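Local coordinates for YesW protein (Bacillus subtilis, PDB 2Z8S) that cleaves the rhamnogalacturonan backbone of plant cell-wall pectin by endo-type elimination, with calcium or manganese needed for activity, at residues A[178-183]-A[555-560]; A[272-277]-A[547-552]; A[499-504]-A[515-520]. All coordinates share one frame; numbering follows the deposited sequence.

Overall arrangement
From the N terminus, the chain first passes residues 178-183, then 272-277 and 499-504, before it begins to return on itself. Contact 3 closes first, when 515-520 pairs with 499-504 after only ten intervening residues, a local hairpin. Contact 2 then shuts a far longer loop as 547-552 reaches 272-277, and contact 1 closes last and widest, with 555-560 against 178-183. The three are concentric, and none cross. Contacts 1 and 2 tie the calcium-binding loop and the helix 545-552 to two earlier blades of the propeller, whereas contact 3 pairs neighbouring strands within one sheet. They also touch: Met-182 packs on Ile-272, Asn-559 on Thr-500, and Ile-551 on Leu-503 and Gln-504.

Contact 1: residues A[178-183]-A[555-560]; sequences YTQFMV and NIAYNQ. With CA (calcium ion), chain F; ADA (alpha-D-galactopyranuronic acid), chain C.
Phe-181 and Asn-555 both set CG between the backbone N and the carbonyl carbon (chi1 62° and 71°), which turns the phenyl ring and the amide onto one another. Their planes lie 28° apart, so this is a stack, with Asn-555 CG 3.8 Å above one ring face and offset toward its rim. Beside this stack the contact becomes aliphatic. Ile-556 CG2 meets Met-182 CE at 3.3 Å, the methionine chain bending at both outer torsions to bring its methyl there, and the same branch lies 3.7 Å from Gln-180 CB, whose chain crosses the isoleucine at about a right angle. In the eight-bladed beta-propeller of this lyase family, 178-183 leads into the edge strand 182-184 of one blade, whereas 555-560 is a loop following the helix 545-552. That loop wraps a calcium ion: Asn-555 O binds it at 2.4 Å, Ala-557 O at 2.2 Å and Asn-559 OD1 at 2.3 Å, with two waters and Asp-116 completing the site. Another water links the backbones, donating to Thr-179 O at 2.7 Å and weakly to Asn-555 O. Beyond the metal, Tyr-558 presents its ring edge to the bound galacturonate, its OH donating to ADA O6B at 2.8 Å, and the same hydroxyl is hydrogen-bonded to His-177.

Contact 2: residues A[272-277]-A[547-552]; sequences IAYLDG and YRLGIA
Apolar contacts carry most of the meeting between Ile-272, Tyr-274 and the helical pair Leu-549 and Ala-552. Leu-549 has CG beside its backbone N (chi1 -57°) and CD1 continuing the chain (chi2 175°), which leaves the side branch CD2 against two neighbouring partners: Ile-272 CG2 at 3.7 Å and Tyr-274 CE2 at 3.5 Å. The isoleucine and leucine chains cross at about a right angle. The other branch of the isoleucine serves the next turn of the helix, with Ile-272 CG1 3.6 Å from Ala-552 CB. One strand residue is thus straddled by side chains three positions apart on the helix.

A second kind of contact is methyl against carbonyl, Leu-549 CD2 lying 3.3 Å from Ile-272 O. Replacing Leu-549 by an alanine is likely to open a gap between the helix and the strand, taking away the methyl that packs on Ile-272 CG2 and on the Tyr-274 ring.

Polar interactions point elsewhere. Tyr-274 OH is hydrogen-bonded to Gln-4 O and Tyr-184 OH, which fixes the far end of the ring. A weak backbone bond shapes the end of the strand: Tyr-274 is the centre of an inverse gamma turn, with Leu-275 N bonded to Ala-273 O at 3.1 Å, just where the edge strand 268-273 of a propeller blade ends.

The touching residues are all buried and, apart from the Ile-272 carbonyl, meet through carbon, which is consistent with the helix 545-552 being held on this blade by apolar packing, without directional bonds between the two segments.

Contact 3: residues A[499-504]-A[515-520]; sequences ATPTLQ and VVWRTE
Leu-503 and Val-516 face each other in an antiparallel hairpin of the propeller, at a classic beta bulge in which Thr-502 and Leu-503 both lie opposite Val-516. Two backbone bonds define the pair: Leu-503 N donates to Val-516 O at 3.0 Å, tilted 20° from the carbonyl plane, and Val-516 N returns a nearly straight bond (169°) in the plane of the Leu-503 carbonyl. Strand 91-95, more than 400 residues earlier, pairs with 524-528 of the same sheet, consistent with a blade built from early and late strands that closes the propeller ring.

Side chains divide between the two faces. Leu-503 CB and Val-516 CG2 touch at 3.9 Å on one of them. Val-515 shares the other with Gln-504, and its CG1 meets Pro-501 CB at 3.5 Å, proline and valine crossing at about a right angle. The same methyl lies 3.4 Å above one face of the Trp-517 ring, near the rim. Although the CB of the tryptophan leads away from 499-504, its indole swings back (chi1 -86°) until CD1 is 3.9 Å from Pro-501 CB. Val-515 therefore wedges against both proline and indole.

Thr-502 points toward the opposing strand, its side chain crossing that of Val-516 obliquely, CG2 to CG1. Its hydroxyl is hydrogen-bonded to the backbone O of Asn-115, a substrate-binding residue, and to Asn-494. A water in the plane of the indole edge donates to Thr-502 OG1 at 3.1 Å and accepts from Arg-518 N at 3.3 Å.

Contact 1: residues A[178-183]-A[555-560]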
# COMPACT_ATOMS: atom_id res chain seq x y z
N TYR A 178 -11.68 10.48 -0.63
CA TYR A 178 -12.54 10.40 0.53
C TYR A 178 -12.10 9.32 1.53
O TYR A 178 -11.33 9.62 2.44
CB TYR A 178 -14.00 10.28 0.09
CG TYR A 178 -14.44 11.52 -0.65
CD1 TYR A 178 -14.87 12.66 0.05
CD2 TYR A 178 -14.37 11.58 -2.05
CE1 TYR A 178 -15.24 13.79 -0.62
CE2 TYR A 178 -14.73 12.73 -2.72
CZ TYR A 178 -15.16 13.83 -1.99
OH TYR A 178 -15.54 14.97 -2.62
N THR A 179 -12.58 8.08 1.36
CA THR A 179 -12.22 6.97 2.25
C THR A 179 -10.78 6.49 2.08
O THR A 179 -10.39 5.98 1.02
CB THR A 179 -13.17 5.77 2.08
OG1 THR A 179 -14.51 6.17 2.40
CG2 THR A 179 -12.77 4.61 2.98
N GLN A 180 -9.99 6.67 3.13
CA GLN A 180 -8.67 6.08 3.19
C GLN A 180 -8.70 5.10 4.34
O GLN A 180 -8.76 5.49 5.52
CB GLN A 180 -7.59 7.15 3.40
CG GLN A 180 -7.67 8.37 2.48
CD GLN A 180 -7.99 8.03 1.01
OE1 GLN A 180 -8.57 8.85 0.29
NE2 GLN A 180 -7.63 6.81 0.58
N PHE A 181 -8.70 3.81 4.01
CA PHE A 181 -8.82 2.83 5.05
C PHE A 181 -7.49 2.21 5.48
O PHE A 181 -6.64 1.84 4.67
CB PHE A 181 -9.91 1.80 4.74
CG PHE A 181 -9.67 0.99 3.51
CD1 PHE A 181 -9.25 -0.33 3.62
CD2 PHE A 181 -9.92 1.52 2.26
CE1 PHE A 181 -9.04 -1.10 2.49
CE2 PHE A 181 -9.72 0.76 1.12
CZ PHE A 181 -9.28 -0.55 1.23
N MET A 182 -7.29 2.16 6.80
CA MET A 182 -6.09 1.57 7.37
C MET A 182 -6.42 0.21 7.92
O MET A 182 -7.30 0.07 8.75
CB MET A 182 -5.53 2.46 8.46
CG MET A 182 -4.87 3.71 7.94
SD MET A 182 -3.47 3.37 6.87
CE MET A 182 -4.17 3.83 5.28
N VAL A 183 -5.73 -0.81 7.43
CA VAL A 183 -5.97 -2.15 7.92
C VAL A 183 -4.68 -2.54 8.55
O VAL A 183 -3.66 -2.61 7.87
CB VAL A 183 -6.31 -3.13 6.80
CG1 VAL A 183 -6.40 -4.52 7.35
CG2 VAL A 183 -7.60 -2.73 6.16
N ASN A 555 -3.68 1.84 -0.72
CA ASN A 555 -5.01 2.25 -1.13
C ASN A 555 -5.21 3.74 -1.11
O ASN A 555 -6.04 4.25 -1.84
CB ASN A 555 -6.10 1.58 -0.28
CG ASN A 555 -6.17 2.13 1.16
OD1 ASN A 555 -5.44 1.68 2.04
ND2 ASN A 555 -7.04 3.10 1.38
N ILE A 556 -4.48 4.46 -0.27
CA ILE A 556 -4.89 5.84 0.01
C ILE A 556 -4.77 6.68 -1.24
O ILE A 556 -3.84 6.49 -2.02
CB ILE A 556 -4.17 6.49 1.23
CG1 ILE A 556 -2.71 6.79 0.92
CG2 ILE A 556 -4.33 5.61 2.47
CD1 ILE A 556 -2.17 7.97 1.67
N ALA A 557 -5.74 7.58 -1.44
CA ALA A 557 -5.74 8.54 -2.53
C ALA A 557 -5.18 7.96 -3.83
O ALA A 557 -5.70 6.97 -4.33
CB ALA A 557 -5.00 9.79 -2.13
N TYR A 558 -4.11 8.55 -4.36
CA TYR A 558 -3.50 8.00 -5.56
C TYR A 558 -2.42 7.01 -5.22
O TYR A 558 -1.29 7.37 -4.87
CB TYR A 558 -2.97 9.09 -6.47
CG TYR A 558 -4.06 9.96 -7.01
CD1 TYR A 558 -5.36 9.48 -7.14
CD2 TYR A 558 -3.79 11.27 -7.41
CE1 TYR A 558 -6.38 10.28 -7.63
CE2 TYR A 558 -4.80 12.09 -7.91
CZ TYR A 558 -6.08 11.59 -8.02
OH TYR A 558 -7.07 12.40 -8.51
N ASN A 559 -2.80 5.74 -5.38
CA ASN A 559 -2.00 4.60 -4.96
C ASN A 559 -0.58 4.63 -5.47
O ASN A 559 -0.35 4.65 -6.68
CB ASN A 559 -2.67 3.29 -5.36
CG ASN A 559 -4.12 3.28 -5.00
OD1 ASN A 559 -4.75 4.33 -4.88
ND2 ASN A 559 -4.66 2.10 -4.81
N GLN A 560 0.36 4.66 -4.52
CA GLN A 560 1.78 4.55 -4.85
C GLN A 560 2.26 3.14 -4.59
O GLN A 560 1.65 2.41 -3.79
CB GLN A 560 2.61 5.56 -4.06
CG GLN A 560 2.32 6.99 -4.41
CD GLN A 560 2.32 7.26 -5.90
OE1 GLN A 560 1.26 7.47 -6.49
NE2 GLN A 560 3.50 7.26 -6.51
CA CA F . -6.75 5.04 -3.96
C1 ADA C . -9.42 13.74 -12.75
C2 ADA C . -8.71 12.47 -13.26
C3 ADA C . -7.92 11.81 -12.11
C4 ADA C . -6.87 12.79 -11.61
C5 ADA C . -7.65 13.97 -10.99
C6 ADA C . -6.70 15.02 -10.41
O1 ADA C . -10.55 13.43 -11.93
O2 ADA C . -9.64 11.57 -13.87
O3 ADA C . -7.30 10.59 -12.51
O4 ADA C . -6.05 13.18 -12.74
O5 ADA C . -8.54 14.60 -11.95
O6B ADA C . -5.92 14.70 -9.49
O6A ADA C . -6.75 16.17 -10.89
O HOH W 1 -8.78 4.17 -0.07
O HOH W 2 -8.51 5.90 -2.52
O HOH W 3 -8.37 5.61 -5.74

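Contact 2: residues A[272-277]-A[547-552]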
# COMPACT_ATOMS: atom_id res chain seq x y z
N ILE A 272 0.04 4.30 8.43
CA ILE A 272 0.46 3.62 9.63
C ILE A 272 1.92 4.00 9.83
O ILE A 272 2.74 3.90 8.93
CB ILE A 272 0.27 2.07 9.55
CG1 ILE A 272 -1.20 1.70 9.31
CG2 ILE A 272 0.80 1.41 10.83
CD1 ILE A 272 -2.15 2.09 10.42
N ALA A 273 2.22 4.48 11.03
CA ALA A 273 3.55 4.91 11.37
C ALA A 273 3.93 4.45 12.77
O ALA A 273 3.15 4.58 13.71
CB ALA A 273 3.64 6.41 11.26
N TYR A 274 5.13 3.88 12.90
CA TYR A 274 5.68 3.50 14.19
C TYR A 274 6.35 4.72 14.76
O TYR A 274 7.56 4.88 14.65
CB TYR A 274 6.67 2.35 14.05
CG TYR A 274 6.01 1.03 13.75
CD1 TYR A 274 6.27 -0.10 14.52
CD2 TYR A 274 5.11 0.91 12.69
CE1 TYR A 274 5.65 -1.31 14.24
CE2 TYR A 274 4.49 -0.29 12.41
CZ TYR A 274 4.76 -1.40 13.18
OH TYR A 274 4.13 -2.60 12.87
N LEU A 275 5.54 5.61 15.33
CA LEU A 275 6.03 6.88 15.85
C LEU A 275 6.81 6.68 17.15
O LEU A 275 7.77 7.41 17.42
CB LEU A 275 4.88 7.87 16.02
CG LEU A 275 4.04 8.23 14.78
CD1 LEU A 275 2.87 9.09 15.20
CD2 LEU A 275 4.84 8.92 13.69
N ASP A 276 6.41 5.69 17.95
CA ASP A 276 7.22 5.31 19.12
C ASP A 276 8.43 4.46 18.71
O ASP A 276 9.38 4.32 19.47
CB ASP A 276 6.37 4.61 20.20
CG ASP A 276 5.68 3.38 19.68
OD1 ASP A 276 6.33 2.61 18.96
OD2 ASP A 276 4.48 3.19 19.98
N GLY A 277 8.41 3.93 17.49
CA GLY A 277 9.54 3.16 16.96
C GLY A 277 9.42 1.67 17.21
O GLY A 277 10.38 0.91 17.00
N TYR A 547 8.30 -1.19 3.82
CA TYR A 547 7.40 -1.85 2.88
C TYR A 547 6.05 -2.16 3.47
O TYR A 547 5.01 -1.88 2.87
CB TYR A 547 8.02 -3.14 2.38
CG TYR A 547 7.22 -3.81 1.30
CD1 TYR A 547 7.54 -3.63 -0.04
CD2 TYR A 547 6.13 -4.62 1.61
CE1 TYR A 547 6.80 -4.23 -1.05
CE2 TYR A 547 5.39 -5.24 0.62
CZ TYR A 547 5.73 -5.04 -0.71
OH TYR A 547 5.00 -5.65 -1.70
N ARG A 548 6.06 -2.78 4.65
CA ARG A 548 4.82 -3.21 5.26
C ARG A 548 3.90 -2.00 5.43
O ARG A 548 2.73 -2.04 5.02
CB ARG A 548 5.09 -3.93 6.58
CG ARG A 548 3.82 -4.33 7.33
CD ARG A 548 2.92 -5.21 6.48
NE ARG A 548 1.62 -5.43 7.11
CZ ARG A 548 0.49 -4.83 6.74
NH1 ARG A 548 0.49 -3.96 5.74
NH2 ARG A 548 -0.65 -5.11 7.35
N LEU A 549 4.44 -0.91 5.98
CA LEU A 549 3.71 0.34 6.10
C LEU A 549 3.25 0.81 4.74
O LEU A 549 2.11 1.24 4.59
CB LEU A 549 4.57 1.40 6.73
CG LEU A 549 5.16 1.09 8.10
CD1 LEU A 549 6.08 2.21 8.49
CD2 LEU A 549 4.06 0.88 9.11
N GLY A 550 4.13 0.73 3.76
CA GLY A 550 3.76 1.03 2.38
C GLY A 550 2.49 0.34 1.91
O GLY A 550 1.72 0.92 1.15
N ILE A 551 2.28 -0.91 2.33
CA ILE A 551 1.09 -1.64 1.91
C ILE A 551 -0.14 -1.07 2.59
O ILE A 551 -1.20 -0.96 1.99
CB ILE A 551 1.23 -3.15 2.20
CG1 ILE A 551 2.47 -3.72 1.51
CG2 ILE A 551 -0.04 -3.90 1.78
CD1 ILE A 551 2.44 -3.63 -0.01
N ALA A 552 0.01 -0.68 3.86
CA ALA A 552 -1.06 -0.06 4.60
C ALA A 552 -1.55 1.21 3.90
O ALA A 552 -2.75 1.48 3.89
CB ALA A 552 -0.60 0.25 6.02

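Contact 3: residues A[499-504]-A[515-520]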
# COMPACT_ATOMS: atom_id res chain seq x y z
N ALA A 499 -5.05 3.63 -13.08
CA ALA A 499 -4.88 2.23 -13.44
C ALA A 499 -4.04 1.48 -12.41
O ALA A 499 -2.94 0.99 -12.71
CB ALA A 499 -4.27 2.11 -14.83
N THR A 500 -4.57 1.41 -11.19
CA THR A 500 -3.88 0.79 -10.07
C THR A 500 -4.44 -0.61 -9.88
O THR A 500 -5.61 -0.86 -10.24
CB THR A 500 -4.09 1.58 -8.77
OG1 THR A 500 -5.50 1.72 -8.51
CG2 THR A 500 -3.45 2.95 -8.87
N PRO A 501 -3.63 -1.53 -9.34
CA PRO A 501 -4.17 -2.85 -9.09
C PRO A 501 -5.05 -2.72 -7.87
O PRO A 501 -4.97 -1.70 -7.19
CB PRO A 501 -2.95 -3.70 -8.78
CG PRO A 501 -1.77 -2.80 -8.89
CD PRO A 501 -2.23 -1.40 -8.90
N THR A 502 -5.89 -3.72 -7.61
CA THR A 502 -6.63 -3.74 -6.36
C THR A 502 -5.60 -3.73 -5.22
O THR A 502 -5.71 -2.96 -4.28
CB THR A 502 -7.65 -4.91 -6.32
OG1 THR A 502 -8.80 -4.57 -7.11
CG2 THR A 502 -8.12 -5.19 -4.90
N LEU A 503 -4.58 -4.56 -5.35
CA LEU A 503 -3.47 -4.50 -4.43
C LEU A 503 -2.22 -5.06 -5.07
O LEU A 503 -2.30 -5.98 -5.87
CB LEU A 503 -3.76 -5.28 -3.16
CG LEU A 503 -2.75 -5.11 -2.01
CD1 LEU A 503 -2.95 -3.79 -1.31
CD2 LEU A 503 -2.91 -6.24 -1.03
N GLN A 504 -1.08 -4.49 -4.71
CA GLN A 504 0.19 -5.09 -4.97
C GLN A 504 0.89 -5.30 -3.64
O GLN A 504 1.07 -4.35 -2.88
CB GLN A 504 1.02 -4.19 -5.84
CG GLN A 504 2.36 -4.77 -6.12
CD GLN A 504 3.25 -3.83 -6.85
OE1 GLN A 504 4.26 -3.39 -6.30
NE2 GLN A 504 2.89 -3.49 -8.08
N VAL A 515 0.14 -9.40 -7.18
CA VAL A 515 -0.81 -8.41 -7.62
C VAL A 515 -2.18 -9.00 -7.39
O VAL A 515 -2.41 -10.20 -7.64
CB VAL A 515 -0.73 -8.11 -9.13
CG1 VAL A 515 -1.11 -6.67 -9.39
CG2 VAL A 515 0.65 -8.40 -9.66
N VAL A 516 -3.09 -8.17 -6.91
CA VAL A 516 -4.49 -8.53 -6.80
C VAL A 516 -5.22 -7.60 -7.74
O VAL A 516 -5.10 -6.39 -7.62
CB VAL A 516 -5.03 -8.32 -5.40
CG1 VAL A 516 -6.45 -8.87 -5.31
CG2 VAL A 516 -4.08 -8.94 -4.36
N TRP A 517 -5.96 -8.18 -8.68
CA TRP A 517 -6.73 -7.44 -9.68
C TRP A 517 -8.11 -8.04 -9.69
O TRP A 517 -8.25 -9.26 -9.81
CB TRP A 517 -6.16 -7.66 -11.08
CG TRP A 517 -5.05 -6.78 -11.52
CD1 TRP A 517 -5.06 -5.41 -11.63
CD2 TRP A 517 -3.77 -7.21 -11.96
NE1 TRP A 517 -3.84 -4.97 -12.10
CE2 TRP A 517 -3.04 -6.06 -12.31
CE3 TRP A 517 -3.16 -8.46 -12.09
CZ2 TRP A 517 -1.72 -6.12 -12.78
CZ3 TRP A 517 -1.86 -8.52 -12.56
CH2 TRP A 517 -1.16 -7.37 -12.90
N ARG A 518 -9.13 -7.18 -9.60
CA ARG A 518 -10.51 -7.61 -9.79
C ARG A 518 -10.72 -8.14 -11.20
O ARG A 518 -10.00 -7.73 -12.12
CB ARG A 518 -11.46 -6.44 -9.56
CG ARG A 518 -11.23 -5.26 -10.50
CD ARG A 518 -12.46 -4.43 -10.58
NE ARG A 518 -12.26 -3.23 -11.37
CZ ARG A 518 -12.70 -3.05 -12.61
NH1 ARG A 518 -13.39 -4.01 -13.24
NH2 ARG A 518 -12.46 -1.91 -13.23
N THR A 519 -11.67 -9.06 -11.37
CA THR A 519 -12.11 -9.42 -12.70
C THR A 519 -12.82 -8.18 -13.26
O THR A 519 -13.15 -7.26 -12.51
CB THR A 519 -13.08 -10.60 -12.71
OG1 THR A 519 -14.26 -10.25 -11.99
CG2 THR A 519 -12.44 -11.84 -12.07
N GLU A 520 -13.03 -8.16 -14.57
CA GLU A 520 -13.70 -7.04 -15.22
C GLU A 520 -15.05 -6.79 -14.56
O GLU A 520 -15.39 -5.65 -14.25
CB GLU A 520 -13.89 -7.31 -16.71
CG GLU A 520 -12.58 -7.33 -17.51
CD GLU A 520 -12.79 -7.78 -18.96
OE1 GLU A 520 -13.46 -7.05 -19.72
OE2 GLU A 520 -12.29 -8.87 -19.33
O HOH W 4 -7.66 -4.31 -10.03